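PDB 3DBX: CD1-2 antigen from Gallus gallus, which probably presents lipid antigens to T cells, holding acyl chains such as palmitate in the hydrophobic groove of an MHC class I-like ectodomain. Local coordinates for residues 30-35 and 40-45; 48-53 and 65-70; 70-73 and 77-80. All blocks are in the same frame, centred on the assembly; numbering follows the deposited sequence.

Contact 1. Residues 30-35 and 40-45; sequences TGMALL and IMVLDP. With NAG (2-acetamido-2-deoxy-beta-D-glucopyranose), chain D.
A33 and M41 form an antiparallel hydrogen-bonded pair with their side chains on the same face of the sheet, A33 N giving its hydrogen to M41 O at 2.9 Å. Two residues along each strand, G31 O receives L43 N at 2.8 Å. In the other direction A33 O takes I40 N at 2.8 Å and, more weakly, M41 N at 3.5 Å. With I40 and M41 both facing A33, this is a classic beta bulge. M32 and V42 form the intervening non-hydrogen-bonded pair; their side chains run side by side, M32 CG lying 3.8 Å from V42 CG2. A33, with its single methyl, leaves room beside it for the long M41, whose chain bends at its end (chi3 -62°) to bring CE within 4.0 Å of A33 CB. A water accepts from G31 N and donates to L43 O, extending the pairing where the strands part. D44, just past the strand, accepts at OD1 from N2 of the N-acetylglucosamine, 3.0 Å away. Outward, strand 12-21 continues the sheet beside 30-35, and strand 50-52 beside 40-43. M41 and I40 reach Y173 of helix 156-180, whereas M32 and V42 face the other protein chain, consistent with the beta2-microglobulin side of a CD1 platform.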
loop_
_atom_site.group_PDB
_atom_site.type_symbol
_atom_site.label_atom_id
_atom_site.label_comp_id
_atom_site.label_asym_id
_atom_site.label_seq_id
_atom_site.Cartn_x
_atom_site.Cartn_y
_atom_site.Cartn_z
ATOM N N THR A 30 14.854 -2.653 -0.773
ATOM C CA THR A 30 13.862 -1.749 -0.200
ATOM C C THR A 30 13.241 -2.457 0.989
ATOM O O THR A 30 13.196 -3.688 1.036
ATOM C CB THR A 30 12.734 -1.384 -1.217
ATOM O OG1 THR A 30 12.068 -2.581 -1.631
ATOM C CG2 THR A 30 13.317 -0.701 -2.442
ATOM N N GLY A 31 12.791 -1.683 1.960
ATOM C CA GLY A 31 12.067 -2.261 3.082
ATOM C C GLY A 31 11.397 -1.186 3.908
ATOM O O GLY A 31 11.882 -0.039 4.010
ATOM N N MET A 32 10.269 -1.560 4.484
ATOM C CA MET A 32 9.470 -0.641 5.310
ATOM C C MET A 32 8.912 -1.344 6.515
ATOM O O MET A 32 8.546 -2.498 6.422
ATOM C CB MET A 32 8.294 -0.125 4.503
ATOM C CG MET A 32 7.594 1.039 5.204
ATOM S SD MET A 32 6.273 1.600 4.177
ATOM C CE MET A 32 7.139 1.973 2.667
ATOM N N ALA A 33 8.852 -0.642 7.644
ATOM C CA ALA A 33 8.116 -1.103 8.806
ATOM C C ALA A 33 6.929 -0.176 9.043
ATOM O O ALA A 33 7.090 1.052 9.024
ATOM C CB ALA A 33 9.022 -1.120 10.036
ATOM N N LEU A 34 5.766 -0.763 9.333
ATOM C CA LEU A 34 4.503 -0.009 9.510
ATOM C C LEU A 34 3.851 -0.374 10.825
ATOM O O LEU A 34 3.864 -1.529 11.194
ATOM C CB LEU A 34 3.492 -0.374 8.392
ATOM C CG LEU A 34 3.715 -0.034 6.923
ATOM C CD1 LEU A 34 2.588 -0.684 6.147
ATOM C CD2 LEU A 34 3.578 1.428 6.707
ATOM N N LEU A 35 3.285 0.617 11.511
ATOM C CA LEU A 35 2.316 0.386 12.563
ATOM C C LEU A 35 1.026 1.013 12.039
ATOM O O LEU A 35 1.045 2.187 11.686
ATOM C CB LEU A 35 2.756 1.030 13.898
ATOM C CG LEU A 35 1.902 0.717 15.132
ATOM C CD1 LEU A 35 1.986 -0.743 15.508
ATOM C CD2 LEU A 35 2.263 1.606 16.345
ATOM N N ILE A 40 7.034 3.622 10.004
ATOM C CA ILE A 40 7.810 3.850 11.243
ATOM C C ILE A 40 9.295 3.959 10.890
ATOM O O ILE A 40 10.018 4.810 11.428
ATOM C CB ILE A 40 7.559 2.682 12.284
ATOM C CG1 ILE A 40 6.146 2.753 12.829
ATOM C CG2 ILE A 40 8.492 2.748 13.447
ATOM C CD1 ILE A 40 5.682 4.154 13.092
ATOM N N MET A 41 9.721 3.082 9.978
ATOM C CA MET A 41 11.116 2.944 9.578
ATOM C C MET A 41 11.139 2.606 8.104
ATOM O O MET A 41 10.265 1.889 7.617
ATOM C CB MET A 41 11.802 1.815 10.355
ATOM C CG MET A 41 12.195 2.188 11.755
ATOM S SD MET A 41 13.099 0.923 12.674
ATOM C CE MET A 41 11.891 -0.406 12.730
ATOM N N VAL A 42 12.113 3.134 7.392
ATOM C CA VAL A 42 12.280 2.765 5.995
ATOM C C VAL A 42 13.753 2.442 5.772
ATOM O O VAL A 42 14.638 3.145 6.258
ATOM C CB VAL A 42 11.727 3.887 5.056
ATOM C CG1 VAL A 42 12.367 3.894 3.681
ATOM C CG2 VAL A 42 10.213 3.722 4.901
ATOM N N LEU A 43 14.024 1.359 5.065
ATOM C CA LEU A 43 15.397 0.989 4.823
ATOM C C LEU A 43 15.961 1.940 3.760
ATOM O O LEU A 43 15.311 2.165 2.736
ATOM C CB LEU A 43 15.458 -0.480 4.382
ATOM C CG LEU A 43 16.843 -1.093 4.137
ATOM C CD1 LEU A 43 17.485 -1.382 5.455
ATOM C CD2 LEU A 43 16.784 -2.375 3.287
ATOM N N ASP A 44 17.135 2.524 3.992
ATOM C CA ASP A 44 17.739 3.348 2.938
ATOM C C ASP A 44 18.476 2.447 1.957
ATOM O O ASP A 44 19.379 1.720 2.366
ATOM C CB ASP A 44 18.678 4.436 3.474
ATOM C CG ASP A 44 19.245 5.308 2.351
ATOM O OD1 ASP A 44 18.476 6.080 1.742
ATOM O OD2 ASP A 44 20.454 5.209 2.049
ATOM N N PRO A 45 18.079 2.475 0.663
ATOM C CA PRO A 45 18.633 1.572 -0.343
ATOM C C PRO A 45 20.135 1.706 -0.541
ATOM O O PRO A 45 20.792 0.738 -0.922
ATOM C CB PRO A 45 17.895 1.987 -1.619
ATOM C CG PRO A 45 16.596 2.555 -1.096
ATOM C CD PRO A 45 17.043 3.345 0.077
HETATM C C1 NAG D . 17.365 8.448 4.817
HETATM C C2 NAG D . 16.709 8.832 3.465
HETATM C C3 NAG D . 17.685 9.574 2.539
HETATM C C4 NAG D . 18.305 10.788 3.242
HETATM C C5 NAG D . 18.896 10.370 4.600
HETATM C C6 NAG D . 19.249 11.605 5.428
HETATM C C7 NAG D . 15.018 7.064 2.970
HETATM C C8 NAG D . 14.462 6.246 1.837
HETATM N N2 NAG D . 16.183 7.693 2.726
HETATM O O3 NAG D . 17.022 9.955 1.344
HETATM O O4 NAG D . 19.273 11.425 2.417
HETATM O O5 NAG D . 18.000 9.591 5.389
HETATM O O6 NAG D . 20.258 11.312 6.371
HETATM O O7 NAG D . 14.412 7.122 4.040
HETATM O O HOH W 1 13.443 1.156 1.298
#

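Contact 2. Residues 48-53 and 65-70; sequences WNLNIC and EVKKIL. With NAG (2-acetamido-2-deoxy-beta-D-glucopyranose), chain D.
The side wall of the MHC class I-like groove is joined to its floor here: L50, on the edge strand 50-52 of the antiparallel sheet, meets K67 and L70 on helix 66-71, the first helical piece over that edge. The strand and helix segments run roughly antiparallel, at 152°, with axes 10.5 Å apart at closest approach, so side chains must bridge the gap. L50 is buried and apolar, as befits a residue pointing from the floor into the wall. Its CD1 approaches L70 CB at 3.8 Å, the two leucine side chains crossing at about a right angle. L70 in turn rests on L15 and Y17 of the sheet floor and comes within about 4 Å, by nearest atoms, of a bound palmitic acid, so L70 contributes to the apolar lining of the lipid site, with L50 packed behind it. L50 also packs on M41 and Y17.

K67 plays a double part for which a long amphipathic chain is well suited. Its CG is turned anti to the backbone N (chi1 -164°), and the rest of the chain stays extended, carrying the methylenes alongside L50, with CE 3.9 Å from L50 CB. The opposite face of the strand carries N51, whose ND2 is covalently joined to C1 of an N-acetylglucosamine; its side chain starts off away from the helix, which leaves the sugar on the outer side. Backbone bonds between N51 and V42, and between C53 and I40, hold this edge strand to the sheet. At the tip of the lysine, K67 NZ passes 3.4 Å from the methyl I52 CD1. K67 NZ also donates a 2.9 Å hydrogen bond to L50 O, approaching that carbonyl almost end-on, with a C=O...N angle of 161°.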
loop_
_atom_site.group_PDB
_atom_site.type_symbol
_atom_site.label_atom_id
_atom_site.label_comp_id
_atom_site.label_asym_id
_atom_site.label_seq_id
_atom_site.Cartn_x
_atom_site.Cartn_y
_atom_site.Cartn_z
ATOM N N TRP A 48 21.713 0.918 3.575
ATOM C CA TRP A 48 21.075 -0.204 4.307
ATOM C C TRP A 48 20.843 0.039 5.792
ATOM O O TRP A 48 20.631 -0.906 6.565
ATOM C CB TRP A 48 21.800 -1.538 4.131
ATOM C CG TRP A 48 21.932 -2.046 2.731
ATOM C CD1 TRP A 48 21.369 -1.532 1.596
ATOM C CD2 TRP A 48 22.662 -3.202 2.332
ATOM N NE1 TRP A 48 21.728 -2.293 0.508
ATOM C CE2 TRP A 48 22.521 -3.325 0.935
ATOM C CE3 TRP A 48 23.431 -4.149 3.023
ATOM C CZ2 TRP A 48 23.121 -4.357 0.213
ATOM C CZ3 TRP A 48 24.032 -5.171 2.307
ATOM C CH2 TRP A 48 23.874 -5.267 0.916
ATOM N N ASN A 49 20.885 1.300 6.197
ATOM C CA ASN A 49 20.507 1.637 7.553
ATOM C C ASN A 49 18.989 1.891 7.602
ATOM O O ASN A 49 18.370 2.194 6.572
ATOM C CB ASN A 49 21.352 2.806 8.089
ATOM C CG ASN A 49 22.869 2.467 8.155
ATOM O OD1 ASN A 49 23.283 1.465 8.763
ATOM N ND2 ASN A 49 23.695 3.318 7.531
ATOM N N LEU A 50 18.399 1.723 8.782
ATOM C CA LEU A 50 16.978 1.975 8.979
ATOM C C LEU A 50 16.745 3.441 9.309
ATOM O O LEU A 50 17.109 3.898 10.390
ATOM C CB LEU A 50 16.416 1.058 10.077
ATOM C CG LEU A 50 16.074 -0.320 9.501
ATOM C CD1 LEU A 50 16.209 -1.424 10.522
ATOM C CD2 LEU A 50 14.691 -0.337 8.880
ATOM N N ASN A 51 16.196 4.182 8.346
ATOM C CA ASN A 51 15.743 5.551 8.578
ATOM C C ASN A 51 14.500 5.502 9.468
ATOM O O ASN A 51 13.616 4.688 9.245
ATOM C CB ASN A 51 15.400 6.264 7.257
ATOM C CG ASN A 51 16.613 6.871 6.566
ATOM O OD1 ASN A 51 17.746 6.399 6.738
ATOM N ND2 ASN A 51 16.358 7.939 5.750
ATOM N N ILE A 52 14.461 6.352 10.488
ATOM C CA ILE A 52 13.260 6.558 11.300
ATOM C C ILE A 52 12.407 7.726 10.755
ATOM O O ILE A 52 12.919 8.839 10.568
ATOM C CB ILE A 52 13.639 6.767 12.762
ATOM C CG1 ILE A 52 13.876 5.407 13.409
ATOM C CG2 ILE A 52 12.532 7.470 13.498
ATOM C CD1 ILE A 52 15.200 5.307 14.094
ATOM N N CYS A 53 11.112 7.466 10.535
ATOM C CA CYS A 53 10.244 8.345 9.757
ATOM C C CYS A 53 9.481 9.370 10.578
ATOM O O CYS A 53 8.948 10.335 10.022
ATOM C CB CYS A 53 9.218 7.530 8.981
ATOM S SG CYS A 53 9.871 6.256 7.884
ATOM N N GLU A 65 16.128 -2.665 20.798
ATOM C CA GLU A 65 17.041 -2.951 19.675
ATOM C C GLU A 65 16.397 -3.755 18.542
ATOM O O GLU A 65 16.997 -4.689 18.002
ATOM C CB GLU A 65 18.340 -3.623 20.182
ATOM N N VAL A 66 15.166 -3.387 18.193
ATOM C CA VAL A 66 14.491 -3.922 17.016
ATOM C C VAL A 66 15.324 -3.584 15.765
ATOM O O VAL A 66 15.409 -4.367 14.816
ATOM C CB VAL A 66 13.056 -3.370 16.893
ATOM C CG1 VAL A 66 12.447 -3.692 15.514
ATOM C CG2 VAL A 66 12.180 -3.931 17.999
ATOM N N LYS A 67 15.966 -2.421 15.811
ATOM C CA LYS A 67 16.814 -1.923 14.742
ATOM C C LYS A 67 18.071 -2.782 14.609
ATOM O O LYS A 67 18.611 -2.915 13.517
ATOM C CB LYS A 67 17.146 -0.452 15.015
ATOM C CG LYS A 67 17.692 0.330 13.835
ATOM C CD LYS A 67 17.773 1.819 14.163
ATOM C CE LYS A 67 18.474 2.592 13.047
ATOM N NZ LYS A 67 18.212 4.063 13.120
ATOM N N LYS A 68 18.523 -3.379 15.716
ATOM C CA LYS A 68 19.648 -4.326 15.686
ATOM C C LYS A 68 19.228 -5.710 15.161
ATOM O O LYS A 68 19.970 -6.341 14.402
ATOM C CB LYS A 68 20.312 -4.439 17.065
ATOM N N ILE A 69 18.034 -6.157 15.568
ATOM C CA ILE A 69 17.420 -7.415 15.120
ATOM C C ILE A 69 17.273 -7.456 13.600
ATOM O O ILE A 69 17.579 -8.468 12.949
ATOM C CB ILE A 69 16.006 -7.597 15.760
ATOM C CG1 ILE A 69 16.113 -8.088 17.204
ATOM C CG2 ILE A 69 15.108 -8.532 14.916
ATOM C CD1 ILE A 69 14.821 -7.949 18.006
ATOM N N LEU A 70 16.790 -6.348 13.044
ATOM C CA LEU A 70 16.449 -6.260 11.641
ATOM C C LEU A 70 17.673 -6.183 10.728
ATOM O O LEU A 70 17.606 -6.574 9.556
ATOM C CB LEU A 70 15.517 -5.064 11.412
ATOM C CG LEU A 70 14.134 -5.116 12.098
ATOM C CD1 LEU A 70 13.300 -3.840 11.875
ATOM C CD2 LEU A 70 13.349 -6.346 11.677
HETATM C C1 NAG D . 17.365 8.448 4.817
HETATM C C2 NAG D . 16.709 8.832 3.465
HETATM C C3 NAG D . 17.685 9.574 2.539
HETATM C C4 NAG D . 18.305 10.788 3.242
HETATM C C5 NAG D . 18.896 10.370 4.600
HETATM C C6 NAG D . 19.249 11.605 5.428
HETATM C C7 NAG D . 15.018 7.064 2.970
HETATM C C8 NAG D . 14.462 6.246 1.837
HETATM N N2 NAG D . 16.183 7.693 2.726
HETATM O O3 NAG D . 17.022 9.955 1.344
HETATM O O4 NAG D . 19.273 11.425 2.417
HETATM O O5 NAG D . 18.000 9.591 5.389
HETATM O O6 NAG D . 20.258 11.312 6.371
HETATM O O7 NAG D . 14.412 7.122 4.040
#

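Contact 3. Residues 70-73 and 77-80; sequences LSFS and IRNT. With PLM (palmitic acid), chain F.
I77 N donates to L70 O across 2.8 Å, joining the 66-71 helical piece to the start of helix 77-89. This is the close part of the contact: the backbones draw together at S71 and I77, and a water fills the step beside them. That water donates to S71 O at 3.0 Å and to S73 O at 2.7 Å, and accepts from N79 N at 2.9 Å. S73 O also takes N79 ND2 at 3.2 Å, though the amide nitrogen stands above the carbonyl plane. Serines suit this bend, since their hydroxyls can turn back to the preceding turn: S71 OG bonds K67 O and S73 OG bonds I69 O. N79 CB meanwhile lies 3.7 Å from C3 of the palmitic acid.

The outer side is looser. The extended R78 chain runs past S71, with NH1 3.5 Å from S71 CB, and CE1 of the exposed F72 sits over one face of the guanidinium, 4.2 Å from R78 NH1. Amide hydrogens of a first helical turn have no earlier carbonyl within their own helix, so L70 O and the water supply acceptors that would also suit the partial positive charge expected at this helix start.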
loop_
_atom_site.group_PDB
_atom_site.type_symbol
_atom_site.label_atom_id
_atom_site.label_comp_id
_atom_site.label_asym_id
_atom_site.label_seq_id
_atom_site.Cartn_x
_atom_site.Cartn_y
_atom_site.Cartn_z
ATOM N N LEU A 70 16.790 -6.348 13.044
ATOM C CA LEU A 70 16.449 -6.260 11.641
ATOM C C LEU A 70 17.673 -6.183 10.728
ATOM O O LEU A 70 17.606 -6.574 9.556
ATOM C CB LEU A 70 15.517 -5.064 11.412
ATOM C CG LEU A 70 14.134 -5.116 12.098
ATOM C CD1 LEU A 70 13.300 -3.840 11.875
ATOM C CD2 LEU A 70 13.349 -6.346 11.677
ATOM N N SER A 71 18.785 -5.707 11.280
ATOM C CA SER A 71 19.990 -5.416 10.505
ATOM C C SER A 71 21.136 -6.408 10.702
ATOM O O SER A 71 21.656 -6.956 9.734
ATOM C CB SER A 71 20.474 -4.012 10.848
ATOM O OG SER A 71 19.366 -3.182 11.153
ATOM N N PHE A 72 21.532 -6.643 11.947
ATOM C CA PHE A 72 22.788 -7.349 12.202
ATOM C C PHE A 72 22.608 -8.787 12.670
ATOM O O PHE A 72 23.581 -9.543 12.711
ATOM C CB PHE A 72 23.668 -6.595 13.213
ATOM C CG PHE A 72 23.600 -5.091 13.102
ATOM C CD1 PHE A 72 24.029 -4.435 11.948
ATOM C CD2 PHE A 72 23.129 -4.323 14.181
ATOM C CE1 PHE A 72 23.961 -3.041 11.853
ATOM C CE2 PHE A 72 23.064 -2.928 14.104
ATOM C CZ PHE A 72 23.480 -2.286 12.937
ATOM N N SER A 73 21.377 -9.168 13.016
ATOM C CA SER A 73 21.140 -10.453 13.681
ATOM C C SER A 73 21.029 -11.624 12.706
ATOM O O SER A 73 21.079 -11.450 11.484
ATOM C CB SER A 73 19.904 -10.389 14.588
ATOM O OG SER A 73 18.697 -10.435 13.836
ATOM N N ILE A 77 18.979 -8.328 7.817
ATOM C CA ILE A 77 19.041 -8.133 6.361
ATOM C C ILE A 77 20.374 -8.604 5.778
ATOM O O ILE A 77 20.409 -9.296 4.758
ATOM C CB ILE A 77 18.637 -6.664 5.961
ATOM C CG1 ILE A 77 18.269 -6.560 4.471
ATOM C CG2 ILE A 77 19.693 -5.627 6.422
ATOM C CD1 ILE A 77 17.332 -7.648 3.966
ATOM N N ARG A 78 21.460 -8.302 6.477
ATOM C CA ARG A 78 22.792 -8.712 6.054
ATOM C C ARG A 78 22.942 -10.241 5.888
ATOM O O ARG A 78 23.542 -10.709 4.910
ATOM C CB ARG A 78 23.851 -8.106 6.998
ATOM C CG ARG A 78 24.093 -6.624 6.694
ATOM C CD ARG A 78 24.534 -5.820 7.907
ATOM N NE ARG A 78 24.707 -4.399 7.580
ATOM C CZ ARG A 78 23.737 -3.478 7.598
ATOM N NH1 ARG A 78 22.488 -3.793 7.942
ATOM N NH2 ARG A 78 24.022 -2.220 7.279
ATOM N N ASN A 79 22.390 -11.015 6.824
ATOM C CA ASN A 79 22.342 -12.474 6.672
ATOM C C ASN A 79 21.321 -12.915 5.637
ATOM O O ASN A 79 21.606 -13.793 4.826
ATOM C CB ASN A 79 22.075 -13.175 8.004
ATOM C CG ASN A 79 23.356 -13.451 8.802
ATOM O OD1 ASN A 79 24.387 -13.850 8.253
ATOM N ND2 ASN A 79 23.278 -13.256 10.109
ATOM N N THR A 80 20.134 -12.305 5.666
ATOM C CA THR A 80 19.074 -12.603 4.675
ATOM C C THR A 80 19.514 -12.436 3.205
ATOM O O THR A 80 19.237 -13.296 2.378
ATOM C CB THR A 80 17.788 -11.768 4.923
ATOM O OG1 THR A 80 17.404 -11.885 6.294
ATOM C CG2 THR A 80 16.653 -12.269 4.048
HETATM C C1 PLM F . 23.588 -18.018 5.566
HETATM O O1 PLM F . 24.009 -16.925 5.108
HETATM O O2 PLM F . 23.797 -19.059 4.903
HETATM C C2 PLM F . 22.843 -18.095 6.888
HETATM C C3 PLM F . 22.203 -16.750 7.243
HETATM C C4 PLM F . 21.293 -16.847 8.466
HETATM C C5 PLM F . 19.840 -17.148 8.087
HETATM C C6 PLM F . 19.029 -15.901 7.724
HETATM C C7 PLM F . 17.994 -16.187 6.638
HETATM C C8 PLM F . 16.587 -16.258 7.202
HETATM C C9 PLM F . 15.575 -15.655 6.231
HETATM C CA PLM F . 14.194 -15.669 6.879
HETATM C CB PLM F . 13.380 -14.425 6.550
HETATM C CC PLM F . 13.494 -13.348 7.623
HETATM C CD PLM F . 12.343 -13.403 8.618
HETATM C CE PLM F . 12.744 -12.659 9.874
HETATM C CF PLM F . 11.668 -11.674 10.311
HETATM C CG PLM F . 12.296 -10.447 10.963
HETATM O O HOH W 2 22.181 -9.950 9.493
#

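Contact 1 is the most buried of the three, lying within the sheet floor, and is held mainly by antiparallel backbone bonds, interrupted by a bulge; contacts 2 and 3 are partly buried and lie farther from the chain's centre. Strand 38-43 of contact 1 pairs directly with strand 50-52 of contact 2, V42 O and N51 N being 2.8 Å apart, and the sugar on N51 touches both. Contacts 2 and 3 share L70 and helix 66-71. Chemistry follows place: strand pairing in the floor, leucine packing and one lysine bond between floor and wall, then water and carbonyls at the helix break. M41 CE, 3.8 Å from L70 CD1, links the floor to that wall.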